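Local coordinates for protein spherulin-4 (Aspergillus clavatus, PDB 5C5G) that hydrolyses glycosidic bonds, probably those of the fungal polysaccharide galactosaminogalactan, and binds N-acetyl-D-galactosamine in its (beta/alpha) barrel, at residues 75-78 with 83-86; 129-134 with 162-167; 135-140 with 147-152. One frame throughout, in Å; residues are numbered along the deposited sequence.

Contact 1: residues 75-78 with 83-86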
ATOM      1  N   GLY A  75      -2.852   3.940   7.448  1.00  8.53           N
ATOM      2  CA  GLY A  75      -1.781   4.146   8.413  1.00  8.18           C
ATOM      3  C   GLY A  75      -0.855   2.938   8.503  1.00  8.36           C
ATOM      4  O   GLY A  75      -1.334   1.816   8.694  1.00  8.67           O
ATOM      5  N   TYR A  76       0.450   3.158   8.408  1.00  8.26           N
ATOM      6  CA  TYR A  76       1.449   2.102   8.559  1.00  8.52           C
ATOM      7  C   TYR A  76       1.552   1.644  10.011  1.00  8.63           C
ATOM      8  O   TYR A  76       1.732   2.476  10.909  1.00  8.43           O
ATOM      9  CB  TYR A  76       2.806   2.643   8.098  1.00  9.65           C
ATOM     10  CG  TYR A  76       3.973   1.697   8.255  1.00  8.86           C
ATOM     11  CD1 TYR A  76       4.535   1.452   9.501  1.00  8.96           C
ATOM     12  CD2 TYR A  76       4.550   1.099   7.146  1.00  9.76           C
ATOM     13  CE1 TYR A  76       5.606   0.599   9.645  1.00 10.18           C
ATOM     14  CE2 TYR A  76       5.628   0.248   7.278  1.00 11.17           C
ATOM     15  CZ  TYR A  76       6.145  -0.011   8.532  1.00 10.66           C
ATOM     16  OH  TYR A  76       7.217  -0.862   8.685  1.00 12.40           O
ATOM     17  N   VAL A  77       1.473   0.333  10.232  1.00  8.50           N
ATOM     18  CA  VAL A  77       1.688  -0.249  11.556  1.00  9.25           C
ATOM     19  C   VAL A  77       2.572  -1.477  11.410  1.00  9.74           C
ATOM     20  O   VAL A  77       2.262  -2.382  10.623  1.00 10.66           O
ATOM     21  CB  VAL A  77       0.357  -0.648  12.226  1.00  8.61           C
ATOM     22  CG1 VAL A  77       0.615  -1.321  13.582  1.00 10.13           C
ATOM     23  CG2 VAL A  77      -0.542   0.568  12.409  1.00  9.23           C
ATOM     24  N   ALA A  78       3.665  -1.532  12.159  1.00 10.05           N
ATOM     25  CA  ALA A  78       4.556  -2.681  12.107  1.00 10.80           C
ATOM     26  C   ALA A  78       4.052  -3.827  12.976  1.00 10.78           C
ATOM     27  O   ALA A  78       3.514  -3.589  14.060  1.00 12.66           O
ATOM     28  CB  ALA A  78       5.949  -2.277  12.570  1.00 16.22           C
ATOM     29  N   LYS A  83       5.346 -10.984  15.942  1.00 16.61           N
ATOM     30  CA  LYS A  83       6.016 -11.121  17.228  1.00 20.18           C
ATOM     31  C   LYS A  83       5.827  -9.868  18.075  1.00 19.55           C
ATOM     32  O   LYS A  83       6.068  -9.891  19.278  1.00 19.51           O
ATOM     33  CB  LYS A  83       7.516 -11.382  17.039  1.00 22.75           C
ATOM     34  CG  LYS A  83       7.840 -12.701  16.355  1.00 30.27           C
ATOM     35  CD  LYS A  83       9.284 -12.727  15.863  1.00 37.88           C
ATOM     36  N   ARG A  84       5.409  -8.770  17.459  1.00 16.35           N
ATOM     37  CA  ARG A  84       5.208  -7.548  18.206  1.00 15.97           C
ATOM     38  C   ARG A  84       3.995  -7.716  19.102  1.00 15.76           C
ATOM     39  O   ARG A  84       2.951  -8.221  18.666  1.00 17.47           O
ATOM     40  CB  ARG A  84       5.016  -6.371  17.249  1.00 15.63           C
ATOM     41  CG  ARG A  84       4.972  -5.039  17.948  1.00 15.80           C
ATOM     42  CD  ARG A  84       5.061  -3.928  16.943  1.00 15.79           C
ATOM     43  NE  ARG A  84       5.028  -2.627  17.607  1.00 14.60           N
ATOM     44  CZ  ARG A  84       4.279  -1.590  17.253  1.00 13.55           C
ATOM     45  NH1 ARG A  84       3.462  -1.651  16.223  1.00 12.73           N
ATOM     46  NH2 ARG A  84       4.343  -0.462  17.947  1.00 14.63           N
ATOM     47  N   ASN A  85       4.135  -7.297  20.354  1.00 18.08           N
ATOM     48  CA  ASN A  85       3.050  -7.377  21.317  1.00 18.51           C
ATOM     49  C   ASN A  85       1.788  -6.755  20.741  1.00 17.28           C
ATOM     50  O   ASN A  85       1.813  -5.634  20.251  1.00 16.05           O
ATOM     51  CB  ASN A  85       3.452  -6.651  22.601  1.00 20.39           C
ATOM     52  CG  ASN A  85       2.534  -6.962  23.760  1.00 37.20           C
ATOM     53  OD1 ASN A  85       1.310  -6.899  23.642  1.00 39.33           O
ATOM     54  ND2 ASN A  85       3.127  -7.307  24.897  1.00 43.74           N
ATOM     55  N   ILE A  86       0.693  -7.497  20.779  1.00 16.48           N
ATOM     56  CA  ILE A  86      -0.526  -7.064  20.126  1.00 17.00           C
ATOM     57  C   ILE A  86      -1.077  -5.785  20.765  1.00 14.52           C
ATOM     58  O   ILE A  86      -1.723  -4.980  20.078  1.00 15.06           O
ATOM     59  CB  ILE A  86      -1.569  -8.213  20.080  1.00 20.65           C
ATOM     60  CG1 ILE A  86      -2.628  -7.904  19.019  1.00 20.12           C
ATOM     61  CG2 ILE A  86      -2.164  -8.478  21.463  1.00 21.38           C
ATOM     62  CD1 ILE A  86      -3.461  -9.113  18.608  1.00 23.11           C
TER
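The guanidinium of Arg84 is met by residues 75-78 at its edge: Ala78 O and Val77 CG1 both lie near its plane, on the side of NH1, and neither stacks over a face. NH1 donates to Ala78 O at 2.9 Å, with an N-H...O angle of 155° and the acceptor 14° out of the guanidinium plane. Seen from the carbonyl, the donor is tilted only slightly from the peptide plane. The methyl Val77 CG1 stands 3.9 Å from the same NH1, the valine and arginine side chains crossing at about a right angle.

Reach decides the residue type here. The alpha carbons of Ala78 and Arg84 are 7.8 Å apart, so a long side chain has to bridge the gap. Arg84 does so with its CG directed away from the backbone N (chi1 -173°) and an extended chain as far as NE. Its CD passes 3.3 Å from Ala78 O, so an aliphatic part of the side chain lies beside the oxygen that the head group holds. Ala78 contributes mainly this carbonyl, its methyl being only grazed by NH1, while branched Val77 packs on Val89, Asp92 and Tyr96 of helix 86-103.

The contact closes the loop that leads from the C-terminal end of strand 71-78 into helix 86-103, where Asn85 takes the N-cap position. This end of the barrel carries the sugar site: Tyr76, on the same strand, binds N-acetyl-D-galactosamine and hydrogen-bonds through OH to Asp116, also of that site. Arg84 NH2 forms a salt bridge with Asp92, so one guanidinium ties the strand-end carbonyl to the helix, and the carboxylate probably balances its charge in a contact that is only partly buried.

Contact 2: residues 129-134 with 162-167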
ATOM      1  N   TYR A 129      -4.025 -14.025  15.680  1.00 12.46           N
ATOM      2  CA  TYR A 129      -3.474 -12.689  15.880  1.00 12.13           C
ATOM      3  C   TYR A 129      -3.887 -11.784  14.740  1.00 10.75           C
ATOM      4  O   TYR A 129      -4.375 -10.672  14.975  1.00 11.52           O
ATOM      5  CB  TYR A 129      -1.956 -12.813  15.968  1.00 12.52           C
ATOM      6  CG  TYR A 129      -1.064 -11.582  16.059  1.00 13.56           C
ATOM      7  CD1 TYR A 129      -0.704 -10.870  14.927  1.00 13.55           C
ATOM      8  CD2 TYR A 129      -0.470 -11.228  17.260  1.00 16.02           C
ATOM      9  CE1 TYR A 129       0.168  -9.802  15.004  1.00 13.62           C
ATOM     10  CE2 TYR A 129       0.409 -10.163  17.343  1.00 17.51           C
ATOM     11  CZ  TYR A 129       0.723  -9.461  16.210  1.00 13.88           C
ATOM     12  OH  TYR A 129       1.617  -8.427  16.272  1.00 17.29           O
ATOM     13  N   LEU A 130      -3.722 -12.236  13.504  1.00 11.13           N
ATOM     14  CA  LEU A 130      -4.089 -11.412  12.360  1.00 10.58           C
ATOM     15  C   LEU A 130      -5.586 -11.170  12.306  1.00 11.14           C
ATOM     16  O   LEU A 130      -6.030 -10.065  11.975  1.00 10.99           O
ATOM     17  CB  LEU A 130      -3.610 -12.036  11.055  1.00 12.09           C
ATOM     18  CG  LEU A 130      -2.083 -12.111  10.898  1.00 13.74           C
ATOM     19  CD1 LEU A 130      -1.711 -12.867   9.641  1.00 16.24           C
ATOM     20  CD2 LEU A 130      -1.461 -10.715  10.870  1.00 15.95           C
ATOM     21  N   ARG A 131      -6.384 -12.177  12.644  1.00 11.47           N
ATOM     22  CA  ARG A 131      -7.834 -11.994  12.648  1.00 12.02           C
ATOM     23  C   ARG A 131      -8.264 -10.986  13.707  1.00 12.62           C
ATOM     24  O   ARG A 131      -9.168 -10.166  13.478  1.00 13.44           O
ATOM     25  CB  ARG A 131      -8.545 -13.333  12.862  1.00 13.17           C
ATOM     26  CG  ARG A 131      -8.569 -14.217  11.610  1.00 14.23           C
ATOM     27  CD  ARG A 131      -8.979 -15.676  11.918  1.00 16.57           C
ATOM     28  NE  ARG A 131     -10.335 -15.868  12.462  1.00 25.10           N
ATOM     29  CZ  ARG A 131     -11.445 -15.901  11.730  1.00 28.10           C
ATOM     30  NH1 ARG A 131     -11.386 -15.692  10.422  1.00 32.75           N
ATOM     31  NH2 ARG A 131     -12.624 -16.128  12.307  1.00 19.22           N
ATOM     32  N   GLU A 132      -7.623 -11.037  14.869  1.00 12.75           N
ATOM     33  CA  GLU A 132      -7.906 -10.061  15.908  1.00 13.92           C
ATOM     34  C   GLU A 132      -7.581  -8.651  15.424  1.00 13.38           C
ATOM     35  O   GLU A 132      -8.345  -7.715  15.653  1.00 14.00           O
ATOM     36  CB  GLU A 132      -7.134 -10.366  17.198  1.00 15.50           C
ATOM     37  CG  GLU A 132      -7.421  -9.349  18.291  1.00 19.54           C
ATOM     38  CD  GLU A 132      -6.961  -9.758  19.669  1.00 33.82           C
ATOM     39  OE1 GLU A 132      -6.569 -10.925  19.864  1.00 40.42           O
ATOM     40  OE2 GLU A 132      -7.010  -8.891  20.569  1.00 41.34           O
ATOM     41  N   LEU A 133      -6.454  -8.485  14.756  1.00 11.92           N
ATOM     42  CA  LEU A 133      -6.098  -7.175  14.234  1.00 11.80           C
ATOM     43  C   LEU A 133      -7.116  -6.662  13.242  1.00 11.20           C
ATOM     44  O   LEU A 133      -7.439  -5.476  13.259  1.00 11.56           O
ATOM     45  CB  LEU A 133      -4.708  -7.182  13.611  1.00 13.75           C
ATOM     46  CG  LEU A 133      -3.564  -7.363  14.607  1.00 14.63           C
ATOM     47  CD1 LEU A 133      -2.240  -7.300  13.854  1.00 15.94           C
ATOM     48  CD2 LEU A 133      -3.589  -6.339  15.751  1.00 18.77           C
ATOM     49  N   THR A 134      -7.612  -7.525  12.372  1.00 10.29           N
ATOM     50  CA  THR A 134      -8.656  -7.117  11.450  1.00 10.82           C
ATOM     51  C   THR A 134      -9.914  -6.700  12.203  1.00 11.70           C
ATOM     52  O   THR A 134     -10.542  -5.691  11.858  1.00 12.44           O
ATOM     53  CB  THR A 134      -8.911  -8.206  10.402  1.00 12.07           C
ATOM     54  OG1 THR A 134      -7.785  -8.198   9.529  1.00 11.99           O
ATOM     55  CG2 THR A 134     -10.164  -7.929   9.588  1.00 14.11           C
ATOM     56  N   LEU A 162      -4.737 -14.885   3.304  1.00 11.81           N
ATOM     57  CA  LEU A 162      -5.201 -13.889   2.348  1.00 11.00           C
ATOM     58  C   LEU A 162      -6.581 -13.352   2.687  1.00 12.14           C
ATOM     59  O   LEU A 162      -6.859 -12.174   2.460  1.00 12.44           O
ATOM     60  CB  LEU A 162      -5.206 -14.453   0.938  1.00 11.14           C
ATOM     61  CG  LEU A 162      -3.829 -14.813   0.399  1.00 12.43           C
ATOM     62  CD1 LEU A 162      -3.966 -15.504  -0.950  1.00 14.27           C
ATOM     63  CD2 LEU A 162      -2.895 -13.616   0.269  1.00 12.49           C
ATOM     64  N   SER A 163      -7.453 -14.188   3.223  1.00 12.72           N
ATOM     65  CA  SER A 163      -8.824 -13.743   3.471  1.00 13.92           C
ATOM     66  C   SER A 163      -8.930 -12.873   4.728  1.00 13.34           C
ATOM     67  O   SER A 163      -9.995 -12.301   4.980  1.00 16.66           O
ATOM     68  CB  SER A 163      -9.775 -14.928   3.548  1.00 19.73           C
ATOM     69  OG  SER A 163      -9.442 -15.728   4.651  1.00 23.25           O
ATOM     70  N   THR A 164      -7.851 -12.739   5.493  1.00 12.80           N
ATOM     71  CA  THR A 164      -7.858 -11.865   6.667  1.00 13.12           C
ATOM     72  C   THR A 164      -7.574 -10.403   6.337  1.00 13.14           C
ATOM     73  O   THR A 164      -7.692  -9.531   7.200  1.00 15.23           O
ATOM     74  CB  THR A 164      -6.865 -12.349   7.746  1.00 14.87           C
ATOM     75  OG1 THR A 164      -5.503 -12.177   7.330  1.00 19.37           O
ATOM     76  CG2 THR A 164      -7.109 -13.798   8.050  1.00 18.11           C
ATOM     77  N   ALA A 165      -7.218 -10.120   5.096  1.00  9.82           N
ATOM     78  CA  ALA A 165      -6.889  -8.766   4.651  1.00  9.81           C
ATOM     79  C   ALA A 165      -7.665  -8.459   3.377  1.00  9.86           C
ATOM     80  O   ALA A 165      -8.077  -9.375   2.645  1.00 12.21           O
ATOM     81  CB  ALA A 165      -5.392  -8.621   4.406  1.00 10.65           C
ATOM     82  N   ASP A 166      -7.863  -7.183   3.094  1.00  9.40           N
ATOM     83  CA  ASP A 166      -8.417  -6.768   1.818  1.00 10.01           C
ATOM     84  C   ASP A 166      -7.423  -6.936   0.686  1.00 10.04           C
ATOM     85  O   ASP A 166      -7.794  -7.324  -0.430  1.00 10.76           O
ATOM     86  CB  ASP A 166      -8.891  -5.326   1.908  1.00 11.21           C
ATOM     87  CG  ASP A 166     -10.032  -5.174   2.867  1.00 13.27           C
ATOM     88  OD1 ASP A 166     -11.113  -5.734   2.576  1.00 15.26           O
ATOM     89  OD2 ASP A 166      -9.903  -4.521   3.923  1.00 12.07           O
ATOM     90  N   SER A 167      -6.148  -6.686   0.973  1.00  9.43           N
ATOM     91  CA  SER A 167      -5.061  -6.924   0.018  1.00  8.42           C
ATOM     92  C   SER A 167      -3.818  -7.336   0.752  1.00  9.39           C
ATOM     93  O   SER A 167      -3.596  -6.891   1.882  1.00  9.14           O
ATOM     94  CB  SER A 167      -4.763  -5.674  -0.807  1.00 11.21           C
ATOM     95  OG  SER A 167      -5.891  -5.291  -1.576  1.00 14.84           O
TER
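Thr134, on helix 124-139, grips the backbone of Thr164: its OG1 donates to Thr164 O at 2.7 Å, meeting the carbonyl almost head-on (C=O...O angle 164°). The Thr134 hydroxyl can do this because chi1 of -72° sets it beside its own backbone N, while CG2, on the other branch, also lies near the acceptor, 3.8 Å from Thr164 O.

Thr164 is turned differently. Its OG1 sits between the backbone N and the carbonyl carbon (chi1 69°), a rotation that lets it bond to Tyr161 O, one turn back in a short coil of helical backbone angles. The same rotation sends CG2 toward the helix, where it meets Arg131 CG at 3.9 Å. Only the first part of the arginine is used there; the two side chains cross at about a right angle, and the arginine chain bends farther out. Leu130 contributes its CB, 4.2 Å from Thr164 OG1, and its buried side chain also packs on Tyr161.

A beta-branched residue with both a methyl and a hydroxyl suits each of these two positions. The contact fastens helix 124-139 to the loop that enters barrel strand 167-172. Its chemistry is one short side-chain-to-backbone hydrogen bond beside one methyl-to-methylene contact, which gives the carbonyl of Thr164 a donor from the helix while its hydroxyl turns back to Tyr161 O.

Contact 3: residues 135-140 with 147-152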
ATOM      1  N   ASP A 135     -10.294  -7.457  13.227  1.00 12.21           N
ATOM      2  CA  ASP A 135     -11.443  -7.070  14.042  1.00 13.24           C
ATOM      3  C   ASP A 135     -11.254  -5.693  14.668  1.00 12.20           C
ATOM      4  O   ASP A 135     -12.180  -4.894  14.732  1.00 13.44           O
ATOM      5  CB  ASP A 135     -11.701  -8.114  15.141  1.00 17.46           C
ATOM      6  CG  ASP A 135     -12.339  -9.389  14.616  1.00 22.09           C
ATOM      7  OD1 ASP A 135     -12.805  -9.410  13.457  1.00 22.56           O
ATOM      8  OD2 ASP A 135     -12.389 -10.368  15.388  1.00 28.07           O
ATOM      9  N   VAL A 136     -10.051  -5.420  15.142  1.00 12.90           N
ATOM     10  CA  VAL A 136      -9.757  -4.115  15.718  1.00 11.73           C
ATOM     11  C   VAL A 136      -9.900  -3.014  14.675  1.00 11.75           C
ATOM     12  O   VAL A 136     -10.545  -1.988  14.920  1.00 13.38           O
ATOM     13  CB  VAL A 136      -8.353  -4.074  16.358  1.00 14.65           C
ATOM     14  CG1 VAL A 136      -8.005  -2.661  16.831  1.00 15.87           C
ATOM     15  CG2 VAL A 136      -8.277  -5.044  17.524  1.00 16.23           C
ATOM     16  N   VAL A 137      -9.329  -3.202  13.492  1.00 10.54           N
ATOM     17  CA  VAL A 137      -9.448  -2.185  12.468  1.00 10.31           C
ATOM     18  C   VAL A 137     -10.904  -1.963  12.082  1.00 10.63           C
ATOM     19  O   VAL A 137     -11.362  -0.815  11.977  1.00 11.69           O
ATOM     20  CB  VAL A 137      -8.643  -2.569  11.239  1.00  9.95           C
ATOM     21  CG1 VAL A 137      -8.886  -1.589  10.091  1.00 11.25           C
ATOM     22  CG2 VAL A 137      -7.177  -2.596  11.588  1.00 10.25           C
ATOM     23  N   LYS A 138     -11.642  -3.044  11.867  1.00 11.61           N
ATOM     24  CA  LYS A 138     -13.037  -2.940  11.440  1.00 13.00           C
ATOM     25  C   LYS A 138     -13.932  -2.348  12.520  1.00 13.86           C
ATOM     26  O   LYS A 138     -14.996  -1.819  12.207  1.00 17.31           O
ATOM     27  CB  LYS A 138     -13.577  -4.311  11.032  1.00 15.79           C
ATOM     28  CG  LYS A 138     -12.851  -4.959   9.857  1.00 22.08           C
ATOM     29  CD  LYS A 138     -13.041  -4.232   8.535  1.00 30.94           C
ATOM     30  CE  LYS A 138     -12.364  -5.000   7.386  1.00 34.13           C
ATOM     31  NZ  LYS A 138     -12.250  -4.215   6.103  1.00 29.22           N
ATOM     32  N   GLY A 139     -13.531  -2.447  13.788  1.00 13.52           N
ATOM     33  CA  GLY A 139     -14.379  -2.020  14.889  1.00 16.32           C
ATOM     34  C   GLY A 139     -14.022  -0.696  15.537  1.00 15.82           C
ATOM     35  O   GLY A 139     -14.706  -0.250  16.461  1.00 19.05           O
ATOM     36  N   THR A 140     -12.964  -0.049  15.066  1.00 13.28           N
ATOM     37  CA  THR A 140     -12.491   1.178  15.696  1.00 14.30           C
ATOM     38  C   THR A 140     -12.958   2.411  14.936  1.00 13.60           C
ATOM     39  O   THR A 140     -12.667   2.586  13.747  1.00 13.22           O
ATOM     40  CB  THR A 140     -10.959   1.181  15.805  1.00 15.99           C
ATOM     41  OG1 THR A 140     -10.521   0.067  16.602  1.00 16.06           O
ATOM     42  CG2 THR A 140     -10.478   2.447  16.479  1.00 16.46           C
ATOM     43  N   HIS A 147     -12.439   1.032   6.608  1.00 10.20           N
ATOM     44  CA  HIS A 147     -11.764   0.139   7.544  1.00 10.16           C
ATOM     45  C   HIS A 147     -10.926  -0.896   6.797  1.00 10.08           C
ATOM     46  O   HIS A 147     -10.961  -2.090   7.083  1.00 10.52           O
ATOM     47  CB  HIS A 147     -12.775  -0.566   8.445  1.00 11.97           C
ATOM     48  CG  HIS A 147     -13.591   0.365   9.293  1.00 12.28           C
ATOM     49  ND1 HIS A 147     -13.249   0.679  10.590  1.00 12.45           N
ATOM     50  CD2 HIS A 147     -14.729   1.050   9.029  1.00 13.63           C
ATOM     51  CE1 HIS A 147     -14.141   1.515  11.092  1.00 14.01           C
ATOM     52  NE2 HIS A 147     -15.055   1.754  10.168  1.00 13.34           N
ATOM     53  N   TYR A 148     -10.153  -0.415   5.840  1.00  8.70           N
ATOM     54  CA  TYR A 148      -9.363  -1.278   4.966  1.00  8.82           C
ATOM     55  C   TYR A 148      -8.211  -1.913   5.734  1.00  8.10           C
ATOM     56  O   TYR A 148      -7.634  -1.297   6.633  1.00  9.73           O
ATOM     57  CB  TYR A 148      -8.794  -0.404   3.861  1.00 12.10           C
ATOM     58  CG  TYR A 148      -8.591  -0.980   2.485  1.00 22.81           C
ATOM     59  CD1 TYR A 148      -9.670  -1.373   1.700  1.00 25.37           C
ATOM     60  CD2 TYR A 148      -7.317  -1.034   1.928  1.00 23.91           C
ATOM     61  CE1 TYR A 148      -9.470  -1.860   0.417  1.00 30.45           C
ATOM     62  CE2 TYR A 148      -7.108  -1.509   0.644  1.00 24.74           C
ATOM     63  CZ  TYR A 148      -8.184  -1.920  -0.104  1.00 33.36           C
ATOM     64  OH  TYR A 148      -7.967  -2.390  -1.379  1.00 33.85           O
ATOM     65  N   VAL A 149      -7.859  -3.136   5.362  1.00  8.49           N
ATOM     66  CA  VAL A 149      -6.733  -3.854   5.944  1.00  8.49           C
ATOM     67  C   VAL A 149      -5.831  -4.358   4.830  1.00  7.80           C
ATOM     68  O   VAL A 149      -6.276  -5.092   3.939  1.00  8.99           O
ATOM     69  CB  VAL A 149      -7.208  -5.060   6.763  1.00  9.25           C
ATOM     70  CG1 VAL A 149      -6.023  -5.908   7.235  1.00 11.15           C
ATOM     71  CG2 VAL A 149      -8.013  -4.594   7.964  1.00 10.90           C
ATOM     72  N   VAL A 150      -4.562  -3.966   4.885  1.00  7.99           N
ATOM     73  CA  VAL A 150      -3.555  -4.491   3.963  1.00  8.54           C
ATOM     74  C   VAL A 150      -2.452  -5.139   4.776  1.00  8.04           C
ATOM     75  O   VAL A 150      -2.076  -4.618   5.826  1.00  8.85           O
ATOM     76  CB  VAL A 150      -2.986  -3.388   3.037  1.00  9.18           C
ATOM     77  CG1 VAL A 150      -1.861  -3.905   2.133  1.00  9.62           C
ATOM     78  CG2 VAL A 150      -4.092  -2.798   2.181  1.00 11.07           C
ATOM     79  N   HIS A 151      -1.964  -6.282   4.302  1.00  8.01           N
ATOM     80  CA  HIS A 151      -0.825  -6.960   4.894  1.00  7.75           C
ATOM     81  C   HIS A 151       0.357  -6.886   3.964  1.00  8.35           C
ATOM     82  O   HIS A 151       0.191  -7.017   2.748  1.00  9.28           O
ATOM     83  CB  HIS A 151      -1.141  -8.440   5.092  1.00  9.16           C
ATOM     84  CG  HIS A 151      -2.131  -8.710   6.168  1.00  9.23           C
ATOM     85  ND1 HIS A 151      -2.619  -9.970   6.417  1.00 11.31           N
ATOM     86  CD2 HIS A 151      -2.716  -7.887   7.069  1.00  9.90           C
ATOM     87  CE1 HIS A 151      -3.464  -9.912   7.434  1.00 10.99           C
ATOM     88  NE2 HIS A 151      -3.543  -8.662   7.843  1.00 10.67           N
ATOM     89  N   ASN A 152       1.551  -6.747   4.517  1.00  8.44           N
ATOM     90  CA  ASN A 152       2.781  -6.848   3.731  1.00  8.88           C
ATOM     91  C   ASN A 152       3.747  -7.905   4.254  1.00  8.91           C
ATOM     92  O   ASN A 152       4.659  -7.608   5.021  1.00 10.35           O
ATOM     93  CB  ASN A 152       3.525  -5.532   3.649  1.00  9.60           C
ATOM     94  CG  ASN A 152       4.715  -5.627   2.714  1.00 10.50           C
ATOM     95  OD1 ASN A 152       4.813  -6.551   1.895  1.00 10.97           O
ATOM     96  ND2 ASN A 152       5.664  -4.711   2.861  1.00 12.51           N
TER
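His147 lays its imidazole against the backbone of residues 137-140, one ring face overlapped toward its rim by Lys138 O. That oxygen is only a face contact: at the ring edge, ND1 donates instead to Val137 O at 2.8 Å, in a fairly straight bond (160°) close to the ring plane. Thr140 O lies near the same edge, 3.2 Å from CE1. Histidine suits the spot because it is flat enough to lie against that backbone and has a ring N-H for the carbonyl of Val137.

Lys138 starts out directed away from the strand but returns. A bend at chi2 (-67°) swings the chain round, so that CD packs 3.7 Å from His147 CB and NZ donates a hydrogen bond to His147 O at 2.7 Å, from above the carbonyl plane and not along a lone pair. The ammonium also forms a salt bridge with Asp166, whose OD2 accepts from Val149 N as well.

Deeper in, Val137 CG1 meets Val149 CG2 at 3.8 Å; compact branched side chains fill the layer between helix and barrel wall, where Val137 also touches Ile113 and Phe115. Thr140 OG1 bonds to Val136 O (2.7 Å), opposite Gly139 N across that carbonyl's plane.

Helix 135-139 and strand 148-152 run nearly antiparallel, their axes 8.6 Å apart, within a beta-alpha-beta unit begun by strand 112-116. Polar bonds thus secure the return into the strand at its N-terminal end, and the lysine's charge is probably offset by Asp166.

The three contacts follow the barrel wall from strand 71-78 to strand 167-172. Contacts 2 and 3 share helix 124-139, and contact 3 is nested in the loop closed by contact 2, their centres about 7 Å apart. Asp166 N meets Val149 O at 2.8 Å and Ser167 O pairs with His151 N at 3.0 Å, so the loop of contact 2 runs into the sheet beside the strand of contact 3. Contact 1 joins contact 2 through Tyr129 OH and Arg84 O (2.7 Å). It contains Tyr76 of the sugar site, and its Ala78 side chain is about 5 Å from that of Asp116. Contact 3 reaches the site through Asn152, hydrogen-bonded to Glu172; Leu130 of contact 2 stays about 10 Å from Asp116.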